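PDB 6NDS: 3-hydroxy-3-methylglutaryl-CoA lyase from Acinetobacter baumannii, which is a TIM-barrel enzyme of the HMGL-like family that holds coenzyme A and a zinc ion in this structure. Local coordinates for residues Glu261-Val264 / Asn265-Glu269; Ala280-Gln283 / Leu284-Leu288; Gly71-Val74 / Phe75-Ile78. One frame throughout, in Å; residues are numbered along the deposited sequence.

Contact 1: Glu261-Val264 / Asn265-Glu269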
loop_
_atom_site.group_PDB
_atom_site.type_symbol
_atom_site.label_atom_id
_atom_site.label_comp_id
_atom_site.label_asym_id
_atom_site.label_seq_id
_atom_site.Cartn_x
_atom_site.Cartn_y
_atom_site.Cartn_z
ATOM N N GLU A 261 12.320 -1.039 -0.353
ATOM C CA GLU A 261 12.321 -2.489 -0.524
ATOM C C GLU A 261 10.932 -3.009 -0.907
ATOM O O GLU A 261 10.830 -4.020 -1.608
ATOM C CB GLU A 261 12.869 -3.180 0.729
ATOM C CG GLU A 261 12.101 -2.925 2.006
ATOM C CD GLU A 261 12.615 -1.739 2.820
ATOM O OE1 GLU A 261 13.291 -0.837 2.279
ATOM O OE2 GLU A 261 12.303 -1.704 4.021
ATOM N N ASP A 262 9.860 -2.325 -0.500
ATOM C CA ASP A 262 8.536 -2.717 -0.978
ATOM C C ASP A 262 8.387 -2.427 -2.473
ATOM O O ASP A 262 7.793 -3.227 -3.204
ATOM C CB ASP A 262 7.435 -2.008 -0.171
ATOM C CG ASP A 262 7.413 -2.411 1.313
ATOM O OD1 ASP A 262 8.224 -3.266 1.728
ATOM O OD2 ASP A 262 6.576 -1.863 2.076
ATOM N N LEU A 263 8.928 -1.297 -2.948
ATOM C CA LEU A 263 8.919 -1.003 -4.386
ATOM C C LEU A 263 9.728 -2.028 -5.173
ATOM O O LEU A 263 9.268 -2.554 -6.198
ATOM C CB LEU A 263 9.466 0.407 -4.627
ATOM C CG LEU A 263 9.809 0.757 -6.080
ATOM C CD1 LEU A 263 8.556 0.727 -6.940
ATOM C CD2 LEU A 263 10.482 2.142 -6.137
ATOM N N VAL A 264 10.941 -2.332 -4.707
ATOM C CA VAL A 264 11.784 -3.286 -5.422
ATOM C C VAL A 264 11.157 -4.674 -5.398
ATOM O O VAL A 264 11.208 -5.395 -6.392
ATOM C CB VAL A 264 13.215 -3.290 -4.857
ATOM C CG1 VAL A 264 14.090 -4.371 -5.557
ATOM C CG2 VAL A 264 13.856 -1.908 -5.027
ATOM N N ASN A 265 10.523 -5.059 -4.286
ATOM C CA ASN A 265 9.841 -6.356 -4.265
ATOM C C ASN A 265 8.705 -6.397 -5.278
ATOM O O ASN A 265 8.519 -7.400 -5.974
ATOM C CB ASN A 265 9.302 -6.662 -2.861
ATOM C CG ASN A 265 8.575 -7.995 -2.804
ATOM O OD1 ASN A 265 9.201 -9.064 -2.853
ATOM N ND2 ASN A 265 7.239 -7.944 -2.729
ATOM N N MET A 266 7.930 -5.314 -5.375
ATOM C CA MET A 266 6.862 -5.263 -6.369
ATOM C C MET A 266 7.409 -5.493 -7.776
ATOM O O MET A 266 6.868 -6.301 -8.548
ATOM C CB MET A 266 6.150 -3.910 -6.296
ATOM C CG MET A 266 5.048 -3.806 -7.355
ATOM S SD MET A 266 4.028 -2.319 -7.255
ATOM C CE MET A 266 5.114 -1.080 -7.965
ATOM N N CYS A 267 8.485 -4.781 -8.127
ATOM C CA CYS A 267 9.125 -4.956 -9.431
ATOM C C CYS A 267 9.618 -6.378 -9.620
ATOM O O CYS A 267 9.424 -6.975 -10.683
ATOM C CB CYS A 267 10.293 -3.984 -9.578
ATOM S SG CYS A 267 9.806 -2.255 -9.682
ATOM N N GLU A 268 10.287 -6.930 -8.597
ATOM C CA GLU A 268 10.871 -8.259 -8.713
ATOM C C GLU A 268 9.795 -9.321 -8.933
ATOM O O GLU A 268 9.963 -10.230 -9.754
ATOM C CB GLU A 268 11.715 -8.548 -7.462
ATOM C CG GLU A 268 12.533 -9.813 -7.543
ATOM C CD GLU A 268 13.934 -9.686 -6.948
ATOM O OE1 GLU A 268 14.532 -8.578 -6.957
ATOM O OE2 GLU A 268 14.449 -10.729 -6.507
ATOM N N GLU A 269 8.661 -9.198 -8.235
ATOM C CA GLU A 269 7.582 -10.171 -8.387
ATOM C C GLU A 269 6.851 -10.027 -9.720
ATOM O O GLU A 269 6.420 -11.029 -10.300
ATOM C CB GLU A 269 6.601 -10.038 -7.223
ATOM C CG GLU A 269 7.198 -10.498 -5.900
ATOM C CD GLU A 269 7.628 -11.956 -5.949
ATOM O OE1 GLU A 269 6.761 -12.826 -6.175
ATOM O OE2 GLU A 269 8.842 -12.234 -5.799
HETATM O O HOH W 1 5.962 -5.334 -2.539
#
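Glu261 and Asn265 open the contact. Asn265 N donates to Glu261 O at 2.9 Å, the first of four backbone bonds here that join residues four apart in helix 260-270. The Glu261 side chain leads away from the next turn. Its carboxylate is held from outside: OE2 bonds to Ser298 OG and Ser285 OG, and OE1 to Gly243 N.

Asp262 O has two donors. Met266 N lies 3.0 Å from Asp262 O, and a water donates to Asp262 O at 2.9 Å. The same water accepts from Asn265 ND2 at 2.9 Å, which ties the buried amide back to the previous turn. The Asp262 carboxylate turns elsewhere and takes the backbone N-H groups of Gln299 and Leu300, at the start of helix 299-303.

Leu263 O accepts from Cys267 N at 3.0 Å, and this bond is nearly straight (168°). Leu263 CD1 meets Met266 CE at 4.0 Å, the two side chains crossing at a slant. The Met266 chain runs out extended and then bends at chi3 (77°), which swings its methyl back to the leucine. Cys267 SG also packs on Leu263 CD1, at 4.2 Å. Leu263 and Met266 both pack on Leu224 and Val227 of helix 223-232, and Met266 also touches Leu222 of the second subunit.

Val264 O accepts from Glu268 N at 2.8 Å, while the valine side chain rests on Leu278. Glu268 is exposed, and its OE2 forms a salt bridge with Arg305. This regular alpha helix packs on helices 223-232, 278-285 and 299-303, consistent with the helical layer round a TIM barrel.

Contact 2: Ala280-Gln283 / Leu284-Leu288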
loop_
_atom_site.group_PDB
_atom_site.type_symbol
_atom_site.label_atom_id
_atom_site.label_comp_id
_atom_site.label_asym_id
_atom_site.label_seq_id
_atom_site.Cartn_x
_atom_site.Cartn_y
_atom_site.Cartn_z
ATOM N N ALA A 280 19.812 -7.859 -0.052
ATOM C CA ALA A 280 20.709 -7.028 0.739
ATOM C C ALA A 280 20.004 -5.790 1.259
ATOM O O ALA A 280 20.303 -5.319 2.365
ATOM C CB ALA A 280 21.930 -6.625 -0.089
ATOM N N LEU A 281 19.067 -5.255 0.479
ATOM C CA LEU A 281 18.361 -4.050 0.894
ATOM C C LEU A 281 17.436 -4.332 2.074
ATOM O O LEU A 281 17.339 -3.523 3.006
ATOM C CB LEU A 281 17.572 -3.493 -0.286
ATOM C CG LEU A 281 16.993 -2.095 -0.061
ATOM C CD1 LEU A 281 18.114 -1.052 -0.054
ATOM C CD2 LEU A 281 15.951 -1.817 -1.144
ATOM N N ILE A 282 16.750 -5.478 2.055
ATOM C CA ILE A 282 15.922 -5.864 3.197
ATOM C C ILE A 282 16.777 -5.995 4.448
ATOM O O ILE A 282 16.387 -5.544 5.539
ATOM C CB ILE A 282 15.157 -7.164 2.890
ATOM C CG1 ILE A 282 14.074 -6.917 1.831
ATOM C CG2 ILE A 282 14.546 -7.755 4.181
ATOM C CD1 ILE A 282 13.491 -8.205 1.244
ATOM N N GLN A 283 17.950 -6.623 4.322
ATOM C CA GLN A 283 18.817 -6.778 5.486
ATOM C C GLN A 283 19.235 -5.417 6.029
ATOM O O GLN A 283 19.244 -5.201 7.248
ATOM C CB GLN A 283 20.044 -7.621 5.126
ATOM C CG GLN A 283 20.949 -7.903 6.316
ATOM C CD GLN A 283 22.260 -8.549 5.918
ATOM O OE1 GLN A 283 22.774 -8.315 4.824
ATOM N NE2 GLN A 283 22.813 -9.360 6.811
ATOM N N LEU A 284 19.553 -4.475 5.136
ATOM C CA LEU A 284 19.920 -3.134 5.580
ATOM C C LEU A 284 18.740 -2.439 6.258
ATOM O O LEU A 284 18.900 -1.807 7.309
ATOM C CB LEU A 284 20.424 -2.300 4.393
ATOM C CG LEU A 284 20.811 -0.861 4.778
ATOM C CD1 LEU A 284 21.982 -0.796 5.747
ATOM C CD2 LEU A 284 21.104 -0.033 3.516
ATOM N N SER A 285 17.549 -2.547 5.674
ATOM C CA SER A 285 16.375 -1.918 6.279
ATOM C C SER A 285 16.124 -2.453 7.682
ATOM O O SER A 285 15.715 -1.704 8.577
ATOM C CB SER A 285 15.151 -2.148 5.401
ATOM O OG SER A 285 14.022 -1.529 5.992
ATOM N N ARG A 286 16.383 -3.740 7.904
ATOM C CA ARG A 286 16.146 -4.309 9.222
ATOM C C ARG A 286 17.114 -3.790 10.286
ATOM O O ARG A 286 16.880 -4.038 11.472
ATOM C CB ARG A 286 16.189 -5.842 9.137
ATOM C CG ARG A 286 14.956 -6.405 8.403
ATOM C CD ARG A 286 15.068 -7.897 8.079
ATOM N NE ARG A 286 13.760 -8.463 7.754
ATOM C CZ ARG A 286 13.569 -9.669 7.228
ATOM N NH1 ARG A 286 14.607 -10.447 6.951
ATOM N NH2 ARG A 286 12.335 -10.097 6.975
ATOM N N THR A 287 18.173 -3.060 9.900
ATOM C CA THR A 287 19.027 -2.405 10.884
ATOM C C THR A 287 18.484 -1.057 11.329
ATOM O O THR A 287 19.033 -0.475 12.269
ATOM C CB THR A 287 20.457 -2.212 10.339
ATOM O OG1 THR A 287 20.482 -1.160 9.363
ATOM C CG2 THR A 287 20.976 -3.510 9.724
ATOM N N LEU A 288 17.418 -0.548 10.688
ATOM C CA LEU A 288 16.936 0.789 11.037
ATOM C C LEU A 288 16.350 0.899 12.446
ATOM O O LEU A 288 16.603 1.906 13.123
ATOM C CB LEU A 288 15.910 1.269 10.008
ATOM C CG LEU A 288 16.458 1.648 8.635
ATOM C CD1 LEU A 288 15.297 1.968 7.691
ATOM C CD2 LEU A 288 17.415 2.845 8.747
#
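Leu284 N donates to Ala280 O at 3.0 Å, and Ser285 N to Leu281 O at 2.8 Å, continuing the alpha-helical pattern of helix 278-285 in this TIM-barrel protein. Arg286 N bonds to Ile282 O at 3.0 Å and makes a second, weak bond to Gln283 O. A type I beta turn runs from Ser285 to Leu288, closed by a bond from Leu288 N to Ser285 O.

Ile282 and Arg286 lie side by side and point the same way. The Ile282 CG2 methyl sits over one face of the guanidinium, 3.6 Å above its plane and offset toward the rim. Arg286 CG is anti to the carbonyl carbon (chi1 -71°), and the chain runs extended from there to NE, which carries the flat group along the isoleucine. Its NE bonds to Ala301 O; this bond and the methyl on one face probably limit the rotation of the group. Ile282 also packs on Leu300. Leu284 touches Gln45 and Leu46 of helix 36-46.

Thr287 CG2 packs against Gln283 O, at 3.5 Å. Leu284 O has two donors from the same residue: Thr287 N at 3.0 Å, and Thr287 OG1 at 2.7 Å in the carbonyl plane.

Contact 3: Gly71-Val74 / Phe75-Ile78. With EDO (1,2-ethanediol), chain G.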
loop_
_atom_site.group_PDB
_atom_site.type_symbol
_atom_site.label_atom_id
_atom_site.label_comp_id
_atom_site.label_asym_id
_atom_site.label_seq_id
_atom_site.Cartn_x
_atom_site.Cartn_y
_atom_site.Cartn_z
ATOM N N GLY A 71 25.120 18.632 6.338
ATOM C CA GLY A 71 25.208 18.186 4.954
ATOM C C GLY A 71 26.605 18.290 4.366
ATOM O O GLY A 71 27.046 17.402 3.631
ATOM N N GLU A 72 27.322 19.374 4.669
ATOM C CA GLU A 72 28.665 19.512 4.113
ATOM C C GLU A 72 29.568 18.374 4.566
ATOM O O GLU A 72 30.294 17.788 3.755
ATOM C CB GLU A 72 29.279 20.857 4.499
ATOM C CG GLU A 72 30.702 21.007 3.984
ATOM C CD GLU A 72 31.043 22.433 3.621
ATOM O OE1 GLU A 72 30.323 23.346 4.078
ATOM O OE2 GLU A 72 32.025 22.641 2.875
ATOM N N GLU A 73 29.531 18.035 5.855
ATOM C CA GLU A 73 30.412 16.977 6.338
ATOM C C GLU A 73 29.968 15.616 5.820
ATOM O O GLU A 73 30.810 14.758 5.540
ATOM C CB GLU A 73 30.478 16.998 7.867
ATOM C CG GLU A 73 31.408 15.941 8.486
ATOM C CD GLU A 73 32.861 16.048 8.019
ATOM O OE1 GLU A 73 33.283 17.131 7.565
ATOM O OE2 GLU A 73 33.592 15.042 8.118
ATOM N N VAL A 74 28.660 15.409 5.652
ATOM C CA VAL A 74 28.204 14.147 5.073
ATOM C C VAL A 74 28.741 13.990 3.654
ATOM O O VAL A 74 29.296 12.940 3.290
ATOM C CB VAL A 74 26.671 14.058 5.117
ATOM C CG1 VAL A 74 26.211 12.852 4.324
ATOM C CG2 VAL A 74 26.197 13.960 6.574
ATOM N N PHE A 75 28.587 15.032 2.828
ATOM C CA PHE A 75 29.060 14.954 1.450
ATOM C C PHE A 75 30.573 14.833 1.382
ATOM O O PHE A 75 31.093 14.201 0.458
ATOM C CB PHE A 75 28.593 16.169 0.641
ATOM C CG PHE A 75 27.213 16.012 0.039
ATOM C CD1 PHE A 75 27.056 15.656 -1.299
ATOM C CD2 PHE A 75 26.082 16.206 0.812
ATOM C CE1 PHE A 75 25.782 15.504 -1.851
ATOM C CE2 PHE A 75 24.806 16.062 0.267
ATOM C CZ PHE A 75 24.658 15.711 -1.060
ATOM N N THR A 76 31.283 15.422 2.357
ATOM C CA THR A 76 32.738 15.317 2.442
ATOM C C THR A 76 33.172 13.894 2.760
ATOM O O THR A 76 34.181 13.408 2.229
ATOM C CB THR A 76 33.255 16.272 3.529
ATOM O OG1 THR A 76 33.093 17.616 3.097
ATOM C CG2 THR A 76 34.740 16.008 3.860
ATOM N N GLY A 77 32.416 13.217 3.623
ATOM C CA GLY A 77 32.853 11.995 4.257
ATOM C C GLY A 77 32.482 10.705 3.558
ATOM O O GLY A 77 33.140 9.687 3.788
ATOM N N ILE A 78 31.452 10.721 2.702
ATOM C CA ILE A 78 30.988 9.482 2.088
ATOM C C ILE A 78 32.000 8.980 1.061
ATOM O O ILE A 78 32.796 9.743 0.495
ATOM C CB ILE A 78 29.600 9.668 1.440
ATOM C CG1 ILE A 78 29.608 10.840 0.449
ATOM C CG2 ILE A 78 28.526 9.853 2.523
ATOM C CD1 ILE A 78 28.312 10.919 -0.396
HETATM C C1 EDO G . 36.587 10.339 2.367
HETATM O O1 EDO G . 36.147 11.425 1.545
HETATM C C2 EDO G . 35.941 9.056 1.867
HETATM O O2 EDO G . 36.141 8.947 0.453
HETATM O O HOH W 2 33.606 19.074 5.635
#
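Residues 71-77 form a short alpha helix, with backbone bonds from Phe75, Thr76, Gly77 and Ile78 to the carbonyls four residues earlier; Ile78 is the first residue to leave helical geometry.

Gly71 O accepts from Phe75 N at 2.9 Å. It also lies in the plane of the Phe75 ring, at its edge, 3.2 Å from CD2. The ring meets Phe59 with the planes at about 50°, and packs on Ala102 and Ala104.

Glu72 O is gripped twice by Thr76. The backbone Thr76 N and the hydroxyl Thr76 OG1 each lie 2.9 Å from Glu72 O, and they approach from opposite faces of the carbonyl plane. OG1 is 39° out of that plane. With OG1 beside the backbone N (chi1 -70°), the hydroxyl turns back along the helix to reach the carbonyl. One water donates both to Glu73 OE1, at 2.8 Å, and to Thr76 OG1, at 3.0 Å, bridging the two side chains on the exposed flank.

Val74 CG1 meets Ile78 CG2 at 4.2 Å, and both residues pack on Ile43 of helix 36-46. Val74 O accepts from Ile78 N and, weakly, from Gly77 N. Near the helix end, 1,2-ethanediol, probably from the crystallisation liquor, donates through O1 to Thr76 O at 2.9 Å.

The helix belongs to the beta-alpha-beta unit of strands 53-58 and 85-90. With its hydroxyl bonded to Glu72 O and taking a water bond, Thr76 meets its polar needs locally on the exposed side, while Val74, Phe75 and Ile78 pack inward.

Overall arrangement
Contacts 1 and 2 are neighbours, with centres about 14 Å apart, on helices that follow each other in the chain. They touch through a probable hydrogen bond between Glu261 OE2 and Ser285 OG, 2.6 Å apart, and through packing of Leu281 and Ile282 on Glu261. Contact 3 comes much earlier in the chain. Its centre is about 22 Å from that of contact 2 and about 30 Å from that of contact 1, and it touches neither. None of the three includes the zinc ligands Asp25, His215 and His217. The Leu263 side chain of contact 1 is about 13 Å from the zinc ion, and the Glu72 side chain of contact 3 about 9 Å from coenzyme A.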